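Local atomic coordinates of Apc35852 (Geobacillus stearothermophilus, PDB entry 1U9C), a protein that is of unknown function but belongs to the DJ-1/PfpI family, whose members include chaperones and cysteine proteases. Residues 142-145 against 146-150. Sequence-based numbering, arbitrary orientation.
Sequences DGTP and IVKGK
Thr144 and Pro145 meet Lys148 across a tight bend. Asp142 turns its carboxylate forward along the chain, CG beside both the backbone N and the carbonyl carbon (chi1 74°), and closes an Asx turn: its OD1 accepts from Thr144 N at 3.1 Å. The hydroxyl OG1 of Thr144 donates to the same Asp142 OD1 at 3.0 Å, both donors arriving from one face of the carboxylate, well above its plane. Gly143, with positive phi, makes the bend between them; a side chain at this position would collide with the carbonyl O of Asp142. With OG1 thus engaged, Thr144 holds CG2 anti to its backbone N, and this methyl touches CD of Lys148 at 4.1 Å, the two side chains crossing at about a right angle. A valine in place of Thr144 would probably leave Asp142 OD1 with the backbone N alone and the carboxylate less firmly fixed. Pro145 opens a type I beta turn, its O accepting from Lys148 N at 3.1 Å with a fairly straight N-H (158°), although the donor stands above the carbonyl plane. CB of Pro145 lies 4.1 Å from CB of Lys148, whose extended chain runs off to an exposed end. A water sits close enough to donate to Pro145 O (2.9 Å) or Lys148 O (2.8 Å), but other acceptors compete for its protons. Overlapping the first turn, a type II turn from Val147 to Lys150 is closed by Lys150 N on Val147 O, with Gly149 at positive phi. These turns end the loop from strand 124-127 to strand 151-152, which forms a two-stranded parallel sheet with 183-184, separate from the seven-stranded sheet of this DJ-1/PfpI family member. Ile146 turns inward onto Leu115 and Ala119 of helix 109-120, while Val147 packs on Leu135 and Ala182.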
ATOM      1  N   ASP A 142      -0.113 -17.929 -13.686  1.00 29.83           N
ATOM      2  CA  ASP A 142      -0.893 -19.170 -13.676  1.00 30.12           C
ATOM      3  C   ASP A 142      -2.224 -19.086 -12.895  1.00 30.03           C
ATOM      4  O   ASP A 142      -2.931 -20.086 -12.775  1.00 30.14           O
ATOM      5  CB  ASP A 142      -0.022 -20.341 -13.194  1.00 30.53           C
ATOM      6  CG  ASP A 142       0.250 -20.330 -11.690  1.00 33.01           C
ATOM      7  OD1 ASP A 142      -0.132 -19.375 -10.988  1.00 30.28           O
ATOM      8  OD2 ASP A 142       0.878 -21.252 -11.124  1.00 35.86           O
ATOM      9  N   GLY A 143      -2.537 -17.906 -12.345  1.00 29.78           N
ATOM     10  CA  GLY A 143      -3.826 -17.660 -11.683  1.00 29.43           C
ATOM     11  C   GLY A 143      -3.824 -17.804 -10.167  1.00 29.09           C
ATOM     12  O   GLY A 143      -4.824 -17.476  -9.505  1.00 29.73           O
ATOM     13  N   THR A 144      -2.724 -18.288  -9.611  1.00 28.53           N
ATOM     14  CA  THR A 144      -2.588 -18.454  -8.163  1.00 28.12           C
ATOM     15  C   THR A 144      -2.577 -17.081  -7.480  1.00 26.60           C
ATOM     16  O   THR A 144      -1.765 -16.242  -7.854  1.00 26.94           O
ATOM     17  CB  THR A 144      -1.253 -19.156  -7.842  1.00 27.87           C
ATOM     18  OG1 THR A 144      -1.207 -20.470  -8.409  1.00 31.01           O
ATOM     19  CG2 THR A 144      -1.064 -19.359  -6.324  1.00 28.79           C
ATOM     20  N   PRO A 145      -3.419 -16.859  -6.476  1.00 26.87           N
ATOM     21  CA  PRO A 145      -3.353 -15.575  -5.773  1.00 26.50           C
ATOM     22  C   PRO A 145      -1.973 -15.326  -5.188  1.00 26.57           C
ATOM     23  O   PRO A 145      -1.360 -16.236  -4.590  1.00 25.62           O
ATOM     24  CB  PRO A 145      -4.367 -15.732  -4.645  1.00 26.76           C
ATOM     25  CG  PRO A 145      -5.347 -16.618  -5.187  1.00 27.09           C
ATOM     26  CD  PRO A 145      -4.495 -17.692  -5.918  1.00 26.67           C
ATOM     27  N   ILE A 146      -1.468 -14.109  -5.373  1.00 26.42           N
ATOM     28  CA  ILE A 146      -0.174 -13.745  -4.803  1.00 25.74           C
ATOM     29  C   ILE A 146      -0.106 -13.999  -3.285  1.00 24.70           C
ATOM     30  O   ILE A 146       0.940 -14.433  -2.794  1.00 25.88           O
ATOM     31  CB  ILE A 146       0.199 -12.280  -5.142  1.00 26.78           C
ATOM     32  CG1 ILE A 146       0.448 -12.127  -6.659  1.00 26.78           C
ATOM     33  CG2 ILE A 146       1.396 -11.859  -4.322  1.00 28.21           C
ATOM     34  CD1 ILE A 146       0.429 -10.735  -7.174  1.00 28.84           C
ATOM     35  N   VAL A 147      -1.200 -13.751  -2.556  1.00 23.14           N
ATOM     36  CA  VAL A 147      -1.212 -13.964  -1.094  1.00 24.56           C
ATOM     37  C   VAL A 147      -1.460 -15.395  -0.609  1.00 24.78           C
ATOM     38  O   VAL A 147      -1.465 -15.643   0.597  1.00 24.45           O
ATOM     39  CB  VAL A 147      -2.219 -13.044  -0.380  1.00 24.21           C
ATOM     40  CG1 VAL A 147      -1.916 -11.615  -0.721  1.00 23.86           C
ATOM     41  CG2 VAL A 147      -3.666 -13.362  -0.756  1.00 24.00           C
ATOM     42  N   LYS A 148      -1.736 -16.315  -1.523  1.00 25.99           N
ATOM     43  CA  LYS A 148      -2.014 -17.684  -1.125  1.00 25.95           C
ATOM     44  C   LYS A 148      -0.852 -18.330  -0.390  1.00 25.41           C
ATOM     45  O   LYS A 148       0.256 -18.397  -0.911  1.00 24.59           O
ATOM     46  CB  LYS A 148      -2.431 -18.534  -2.343  1.00 26.59           C
ATOM     47  CG  LYS A 148      -2.577 -20.019  -2.063  1.00 27.29           C
ATOM     48  CD  LYS A 148      -3.288 -20.757  -3.188  1.00 28.66           C
ATOM     49  CE  LYS A 148      -3.383 -22.273  -2.906  1.00 29.39           C
ATOM     50  NZ  LYS A 148      -4.405 -22.990  -3.734  1.00 33.05           N
ATOM     51  N   GLY A 149      -1.118 -18.804   0.832  1.00 25.36           N
ATOM     52  CA  GLY A 149      -0.097 -19.462   1.659  1.00 24.58           C
ATOM     53  C   GLY A 149       0.914 -18.532   2.295  1.00 24.93           C
ATOM     54  O   GLY A 149       1.877 -18.976   2.918  1.00 24.02           O
ATOM     55  N   LYS A 150       0.673 -17.239   2.157  1.00 23.37           N
ATOM     56  CA  LYS A 150       1.601 -16.234   2.679  1.00 24.30           C
ATOM     57  C   LYS A 150       1.090 -15.615   3.977  1.00 23.72           C
ATOM     58  O   LYS A 150      -0.124 -15.435   4.135  1.00 25.90           O
ATOM     59  CB  LYS A 150       1.783 -15.108   1.662  1.00 23.97           C
ATOM     60  CG  LYS A 150       2.378 -15.512   0.318  1.00 27.43           C
ATOM     61  CD  LYS A 150       3.787 -16.046   0.454  1.00 28.89           C
ATOM     62  CE  LYS A 150       4.789 -14.920   0.676  1.00 31.37           C
ATOM     63  NZ  LYS A 150       5.210 -14.321  -0.618  1.00 37.75           N
TER
HETATM   64  O   HOH W   1       0.959 -17.622  -3.472  1.00 40.90           O